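PDB 6NPS: AxyAgu115A from Amphibacillus xylanus NBRC 15112, which probably hydrolyses alpha-linked glucuronic acid side groups of xylan, acting as an alpha-glucuronidase of glycoside hydrolase family GH115. Local coordinates for residues A[529-537]-A[669-677]; A[595-603]-A[703-711]. The protein carries 3 engineered substitutions. One frame throughout, in Å; residues are numbered along the deposited sequence.

Contact 1: residues A[529-537]-A[669-677]; sequences VYHPVNYHE and SIDGTELRS
His531 turns its ring anti to the backbone N (chi1 -162°), while Glu674 runs extended beyond CG (chi2 179°) and brings its carboxylate to the ring's edge. Glu674 OE2 sits near the ring plane, 3.5 Å from His531 NE2, and the two planes are almost perpendicular. One water joins the pair: it lies 2.7 Å from His531 NE2 and donates to Glu674 OE2. At the other ring nitrogen, ND1 accepts from the backbone N of both Val533 and Asn534, each tilted from the ring plane. Changing His531 to alanine would probably leave these two N-H groups without their shared acceptor and Glu674 without its water-bridged mate. Asn534 ND2 lies over the centre of one face of the His531 ring; it also donates to Asn955 O. Val533 CG2 packs against Thr673 O at 3.3 Å. Gly672 lies in the type II turn from Ile670 to Thr673, in the link between strands 666-670 and 676-677. Its CA sits over the face of His536, 3.7 Å from the ring centroid. The absence of a side chain on Gly672 lets the ring come this close. Gly672 O accepts from Tyr535 N (3.0 Å, angle at the hydrogen 143°). This is the one direct hydrogen bond across the contact. Four waters bridge the segments, one of them only weakly at Asn534 OD1, so the polar chemistry implies a largely hydrated joint between this loop and the turn.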
# COMPACT_ATOMS: atom_id res chain seq x y z
N VAL A 529 -8.49 8.01 -5.26
CA VAL A 529 -9.07 9.32 -4.99
C VAL A 529 -10.53 9.14 -4.59
O VAL A 529 -10.95 9.53 -3.50
CB VAL A 529 -8.90 10.24 -6.21
CG1 VAL A 529 -9.70 11.53 -6.05
CG2 VAL A 529 -7.34 10.52 -6.42
N TYR A 530 -11.29 8.49 -5.45
CA TYR A 530 -12.62 8.00 -5.10
C TYR A 530 -12.49 6.66 -4.39
O TYR A 530 -11.60 5.86 -4.70
CB TYR A 530 -13.47 7.80 -6.35
CG TYR A 530 -13.86 9.08 -7.06
CD1 TYR A 530 -12.94 9.75 -7.87
CD2 TYR A 530 -15.15 9.61 -6.91
CE1 TYR A 530 -13.27 10.94 -8.50
CE2 TYR A 530 -15.52 10.79 -7.55
CZ TYR A 530 -14.57 11.44 -8.35
OH TYR A 530 -14.89 12.60 -9.00
N HIS A 531 -13.35 6.41 -3.42
CA HIS A 531 -13.22 5.15 -2.71
C HIS A 531 -13.71 4.02 -3.60
O HIS A 531 -14.71 4.17 -4.30
CB HIS A 531 -14.01 5.17 -1.40
CG HIS A 531 -13.58 4.10 -0.45
ND1 HIS A 531 -14.09 2.83 -0.51
CD2 HIS A 531 -12.61 4.08 0.50
CE1 HIS A 531 -13.49 2.07 0.40
NE2 HIS A 531 -12.59 2.81 1.03
N PRO A 532 -13.03 2.87 -3.61
CA PRO A 532 -13.45 1.77 -4.50
C PRO A 532 -14.86 1.26 -4.23
O PRO A 532 -15.51 0.80 -5.18
CB PRO A 532 -12.41 0.67 -4.22
CG PRO A 532 -11.32 1.33 -3.58
CD PRO A 532 -11.85 2.54 -2.83
N VAL A 533 -15.36 1.31 -2.98
CA VAL A 533 -16.69 0.75 -2.68
C VAL A 533 -17.64 1.71 -1.93
O VAL A 533 -18.86 1.65 -2.14
CB VAL A 533 -16.59 -0.59 -1.89
CG1 VAL A 533 -15.94 -1.70 -2.72
CG2 VAL A 533 -15.89 -0.44 -0.52
N ASN A 534 -17.13 2.57 -1.03
CA ASN A 534 -18.02 3.25 -0.08
C ASN A 534 -19.00 4.18 -0.78
O ASN A 534 -18.61 4.92 -1.70
CB ASN A 534 -17.20 4.06 0.92
CG ASN A 534 -16.49 3.20 1.93
OD1 ASN A 534 -16.94 2.07 2.25
ND2 ASN A 534 -15.43 3.72 2.49
N TYR A 535 -20.28 4.12 -0.35
CA TYR A 535 -21.42 4.92 -0.82
C TYR A 535 -21.69 4.72 -2.30
O TYR A 535 -22.37 5.54 -2.91
CB TYR A 535 -21.25 6.44 -0.50
CG TYR A 535 -20.85 6.70 0.93
CD1 TYR A 535 -21.77 6.52 1.98
CD2 TYR A 535 -19.56 7.07 1.25
CE1 TYR A 535 -21.39 6.73 3.33
CE2 TYR A 535 -19.18 7.30 2.56
CZ TYR A 535 -20.09 7.12 3.59
OH TYR A 535 -19.68 7.35 4.88
N HIS A 536 -21.14 3.69 -2.93
CA HIS A 536 -21.31 3.48 -4.38
C HIS A 536 -20.74 4.64 -5.21
O HIS A 536 -21.17 4.84 -6.35
CB HIS A 536 -22.79 3.29 -4.79
CG HIS A 536 -23.53 2.28 -3.96
ND1 HIS A 536 -23.53 0.94 -4.24
CD2 HIS A 536 -24.32 2.44 -2.86
CE1 HIS A 536 -24.28 0.30 -3.35
NE2 HIS A 536 -24.77 1.19 -2.50
N GLU A 537 -19.79 5.42 -4.68
CA GLU A 537 -19.38 6.60 -5.45
C GLU A 537 -18.63 6.19 -6.71
O GLU A 537 -18.88 6.75 -7.79
CB GLU A 537 -18.59 7.62 -4.59
CG GLU A 537 -17.18 7.26 -4.07
CD GLU A 537 -16.50 8.40 -3.25
OE1 GLU A 537 -17.19 9.41 -2.87
OE2 GLU A 537 -15.28 8.29 -2.95
N SER A 669 -19.92 -9.94 0.39
CA SER A 669 -19.68 -8.54 0.68
C SER A 669 -20.95 -7.73 0.53
O SER A 669 -21.80 -8.02 -0.32
CB SER A 669 -18.56 -7.98 -0.22
OG SER A 669 -18.88 -8.10 -1.61
N ILE A 670 -21.10 -6.70 1.37
CA ILE A 670 -22.29 -5.86 1.36
C ILE A 670 -22.05 -4.73 0.37
O ILE A 670 -21.07 -3.99 0.49
CB ILE A 670 -22.57 -5.28 2.76
CG1 ILE A 670 -22.64 -6.40 3.82
CG2 ILE A 670 -23.86 -4.38 2.73
CD1 ILE A 670 -23.61 -7.51 3.42
N ASP A 671 -22.93 -4.56 -0.61
CA ASP A 671 -22.62 -3.58 -1.64
C ASP A 671 -22.64 -2.17 -1.05
O ASP A 671 -23.43 -1.87 -0.15
CB ASP A 671 -23.60 -3.71 -2.80
CG ASP A 671 -23.49 -5.07 -3.51
OD1 ASP A 671 -22.62 -5.89 -3.14
OD2 ASP A 671 -24.30 -5.33 -4.43
N GLY A 672 -21.73 -1.32 -1.52
CA GLY A 672 -21.62 0.04 -1.04
C GLY A 672 -20.81 0.24 0.23
O GLY A 672 -20.77 1.37 0.74
N THR A 673 -20.17 -0.81 0.76
CA THR A 673 -19.42 -0.77 2.02
C THR A 673 -18.19 -1.67 1.91
O THR A 673 -18.04 -2.45 0.96
CB THR A 673 -20.24 -1.30 3.22
OG1 THR A 673 -20.29 -2.72 3.14
CG2 THR A 673 -21.71 -0.76 3.24
N GLU A 674 -17.33 -1.63 2.93
CA GLU A 674 -16.19 -2.54 3.03
C GLU A 674 -16.50 -3.80 3.82
O GLU A 674 -15.59 -4.59 4.08
CB GLU A 674 -15.00 -1.84 3.70
CG GLU A 674 -14.55 -0.61 2.92
CD GLU A 674 -13.39 0.15 3.56
OE1 GLU A 674 -13.60 0.93 4.52
OE2 GLU A 674 -12.26 -0.04 3.09
N LEU A 675 -17.74 -3.98 4.24
CA LEU A 675 -18.10 -5.12 5.08
C LEU A 675 -18.04 -6.41 4.27
O LEU A 675 -18.70 -6.52 3.24
CB LEU A 675 -19.50 -4.93 5.65
CG LEU A 675 -19.67 -3.74 6.61
CD1 LEU A 675 -21.14 -3.40 6.70
CD2 LEU A 675 -19.09 -4.08 7.96
N ARG A 676 -17.31 -7.41 4.76
CA ARG A 676 -17.17 -8.63 3.97
C ARG A 676 -16.83 -9.79 4.88
O ARG A 676 -16.36 -9.61 6.01
CB ARG A 676 -16.10 -8.46 2.87
CG ARG A 676 -14.63 -8.37 3.40
CD ARG A 676 -13.94 -7.22 2.74
NE ARG A 676 -12.74 -6.89 3.48
CZ ARG A 676 -12.18 -5.69 3.49
NH1 ARG A 676 -12.69 -4.71 2.77
NH2 ARG A 676 -11.08 -5.51 4.20
N SER A 677 -17.05 -11.00 4.38
CA SER A 677 -16.74 -12.13 5.24
C SER A 677 -16.65 -13.40 4.39
O SER A 677 -17.41 -13.57 3.45
CB SER A 677 -17.82 -12.32 6.32
OG SER A 677 -17.64 -13.56 7.02
O HOH W 1 -11.18 2.87 3.33
O HOH W 2 -17.59 0.80 4.36
O HOH W 3 -20.10 3.00 3.09
O HOH W 4 -24.72 0.65 0.57

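Contact 2: residues A[595-603]-A[703-711]; sequences AQLNLIEAN and TISSVSEKK
Asn598 turns its flat amide to Val707, with ND2 giving a weak hydrogen bond to Val707 O at 3.4 Å. The stronger partner of ND2 is Leu659 O, and OD1 accepts from Asn652 N of the second subunit, so both ends of the amide are held. The carboxylate of Glu601 is a second flat group at the contact. Its OE1 lies 3.3 Å from Ser705 OG, a weak hydrogen bond, Ser705 OG having another acceptor within reach. Ser706 O gathers several donors. It takes Ile600 N at 3.1 Å in a nearly straight bond (164°), with the donor tilted 26° from the carbonyl plane. A water that also accepts from Glu601 N donates to the same oxygen. The CA-H of Leu599 approaches it too. Asn598 is the C-prime residue of a Schellman motif that ends helix 564-596. The chain then passes along the end of strand 700-706 before helix 601-629. Leu599 CG stands opposite its own carbonyl carbon (chi1 -65°), and CD2 reaches Val707 CG1 at 3.6 Å and Ser705 CB at 3.7 Å. Leu667 of the neighbouring strand also touches Leu599. Ile600 lays CD1 3.5 Å from Val707 O and CG1 along the carbonyls of Ser706 and Ser708. Asn598 O is buried without a hydrogen-bond partner and lies 3.3 Å from Val707 CA in a CA-H...O contact.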
# COMPACT_ATOMS: atom_id res chain seq x y z
N ALA A 595 -8.14 -7.23 -5.69
CA ALA A 595 -6.96 -8.08 -5.64
C ALA A 595 -6.46 -8.30 -4.20
O ALA A 595 -5.99 -9.40 -3.88
CB ALA A 595 -5.83 -7.50 -6.49
N GLN A 596 -6.62 -7.32 -3.32
CA GLN A 596 -6.29 -7.48 -1.90
C GLN A 596 -7.19 -8.48 -1.20
O GLN A 596 -6.87 -8.95 -0.10
CB GLN A 596 -6.40 -6.13 -1.18
CG GLN A 596 -5.30 -5.12 -1.62
CD GLN A 596 -5.68 -3.65 -1.35
OE1 GLN A 596 -6.84 -3.32 -1.06
NE2 GLN A 596 -4.68 -2.76 -1.44
N LEU A 597 -8.32 -8.83 -1.82
CA LEU A 597 -9.18 -9.87 -1.28
C LEU A 597 -9.02 -11.20 -2.01
O LEU A 597 -9.79 -12.14 -1.74
CB LEU A 597 -10.66 -9.41 -1.34
CG LEU A 597 -10.95 -8.07 -0.64
CD1 LEU A 597 -12.32 -7.45 -1.03
CD2 LEU A 597 -10.84 -8.26 0.87
N ASN A 598 -8.04 -11.31 -2.91
CA ASN A 598 -7.76 -12.50 -3.73
C ASN A 598 -8.99 -12.87 -4.58
O ASN A 598 -9.29 -14.06 -4.77
CB ASN A 598 -7.36 -13.71 -2.88
CG ASN A 598 -6.35 -14.68 -3.57
OD1 ASN A 598 -5.17 -14.56 -3.29
ND2 ASN A 598 -6.78 -15.59 -4.44
N LEU A 599 -9.75 -11.88 -5.01
CA LEU A 599 -10.94 -12.14 -5.83
C LEU A 599 -10.54 -12.32 -7.29
O LEU A 599 -9.86 -11.46 -7.86
CB LEU A 599 -11.93 -10.97 -5.73
CG LEU A 599 -12.55 -10.74 -4.36
CD1 LEU A 599 -13.63 -9.71 -4.52
CD2 LEU A 599 -13.11 -12.03 -3.74
N ILE A 600 -10.97 -13.40 -7.91
CA ILE A 600 -10.60 -13.68 -9.30
C ILE A 600 -11.04 -12.56 -10.23
O ILE A 600 -10.36 -12.27 -11.23
CB ILE A 600 -11.19 -15.02 -9.78
CG1 ILE A 600 -10.98 -16.14 -8.75
CG2 ILE A 600 -10.62 -15.42 -11.13
CD1 ILE A 600 -9.53 -16.52 -8.57
N GLU A 601 -12.14 -11.89 -9.91
CA GLU A 601 -12.65 -10.81 -10.75
C GLU A 601 -11.68 -9.64 -10.87
O GLU A 601 -11.82 -8.83 -11.79
CB GLU A 601 -13.98 -10.30 -10.21
CG GLU A 601 -13.87 -9.44 -8.96
CD GLU A 601 -15.23 -9.09 -8.35
OE1 GLU A 601 -15.95 -10.03 -7.90
OE2 GLU A 601 -15.57 -7.88 -8.31
N ALA A 602 -10.68 -9.55 -9.98
CA ALA A 602 -9.61 -8.56 -10.19
C ALA A 602 -8.98 -8.67 -11.57
O ALA A 602 -8.61 -7.66 -12.17
CB ALA A 602 -8.53 -8.74 -9.13
N ASN A 603 -8.81 -9.88 -12.08
CA ASN A 603 -8.00 -10.06 -13.28
C ASN A 603 -8.68 -9.43 -14.50
O ASN A 603 -8.03 -8.77 -15.32
CB ASN A 603 -7.69 -11.55 -13.45
CG ASN A 603 -6.77 -12.06 -12.34
OD1 ASN A 603 -6.21 -11.28 -11.57
ND2 ASN A 603 -6.63 -13.37 -12.23
N THR A 703 -22.99 -9.22 -2.61
CA THR A 703 -22.34 -9.96 -3.67
C THR A 703 -21.64 -11.17 -3.08
O THR A 703 -21.17 -11.13 -1.93
CB THR A 703 -21.36 -9.03 -4.43
OG1 THR A 703 -22.12 -7.95 -4.97
CG2 THR A 703 -20.64 -9.74 -5.60
N ILE A 704 -21.60 -12.24 -3.85
CA ILE A 704 -20.83 -13.45 -3.55
C ILE A 704 -19.79 -13.62 -4.66
O ILE A 704 -20.15 -13.61 -5.85
CB ILE A 704 -21.74 -14.69 -3.46
CG1 ILE A 704 -22.89 -14.45 -2.48
CG2 ILE A 704 -20.95 -15.96 -3.05
CD1 ILE A 704 -24.02 -15.46 -2.64
N SER A 705 -18.51 -13.79 -4.28
CA SER A 705 -17.39 -13.75 -5.21
C SER A 705 -16.45 -14.92 -5.01
O SER A 705 -16.13 -15.28 -3.87
CB SER A 705 -16.55 -12.47 -5.06
OG SER A 705 -17.37 -11.35 -5.24
N SER A 706 -15.93 -15.42 -6.13
CA SER A 706 -14.92 -16.48 -6.15
C SER A 706 -13.53 -15.97 -5.74
O SER A 706 -13.07 -14.92 -6.21
CB SER A 706 -14.80 -17.07 -7.56
OG SER A 706 -16.00 -17.68 -7.97
N VAL A 707 -12.84 -16.77 -4.94
CA VAL A 707 -11.42 -16.60 -4.69
C VAL A 707 -10.61 -17.74 -5.24
O VAL A 707 -9.39 -17.66 -5.24
CB VAL A 707 -11.11 -16.42 -3.19
CG1 VAL A 707 -11.80 -15.18 -2.66
CG2 VAL A 707 -11.54 -17.65 -2.43
N SER A 708 -11.25 -18.83 -5.66
CA SER A 708 -10.58 -19.98 -6.23
C SER A 708 -11.12 -20.25 -7.64
O SER A 708 -12.12 -19.66 -8.07
CB SER A 708 -10.79 -21.22 -5.36
OG SER A 708 -12.10 -21.68 -5.67
N GLU A 709 -10.48 -21.18 -8.35
CA GLU A 709 -10.98 -21.64 -9.64
C GLU A 709 -11.79 -22.93 -9.52
O GLU A 709 -12.01 -23.60 -10.53
CB GLU A 709 -9.83 -21.81 -10.62
CG GLU A 709 -9.67 -20.58 -11.50
CD GLU A 709 -8.36 -20.54 -12.28
OE1 GLU A 709 -8.05 -19.47 -12.86
OE2 GLU A 709 -7.65 -21.58 -12.30
N LYS A 710 -12.28 -23.25 -8.32
CA LYS A 710 -13.07 -24.45 -8.06
C LYS A 710 -14.55 -24.11 -8.04
O LYS A 710 -14.95 -22.97 -7.80
CB LYS A 710 -12.67 -25.07 -6.72
CG LYS A 710 -11.59 -26.12 -6.86
CD LYS A 710 -10.27 -25.64 -6.35
CE LYS A 710 -9.26 -26.78 -6.30
NZ LYS A 710 -7.88 -26.29 -6.13
N LYS A 711 -15.38 -25.11 -8.29
CA LYS A 711 -16.81 -24.84 -8.19
C LYS A 711 -17.18 -24.73 -6.72
O LYS A 711 -16.74 -25.52 -5.88
CB LYS A 711 -17.65 -25.89 -8.94
CG LYS A 711 -17.25 -27.32 -8.74
CD LYS A 711 -17.90 -27.92 -7.49
CE LYS A 711 -17.46 -29.36 -7.23
NZ LYS A 711 -17.49 -29.69 -5.77
O HOH W 5 -14.20 -13.10 -8.03

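Both contacts set helical-region loops against one antiparallel sheet, in which strands 666-670 and 700-706 are neighbours. Their centres lie about 16 Å apart. Contact 1 is at the surface, on the turn between strands 666-670 and 676-677. Contact 2 is buried, at the end of strand 700-706, and the second subunit reaches it. The chemistry differs accordingly: contact 1 is bridged by several waters, contact 2 by one, with more aliphatic packing. Helix 564-596 connects them, since its Tyr593 touches Val533 and Glu674 while its C-terminal end lies in contact 2. Asp671 OD1 and Thr703 OG1, 2.8 Å apart, are probably hydrogen-bonded, tying the two contacts directly.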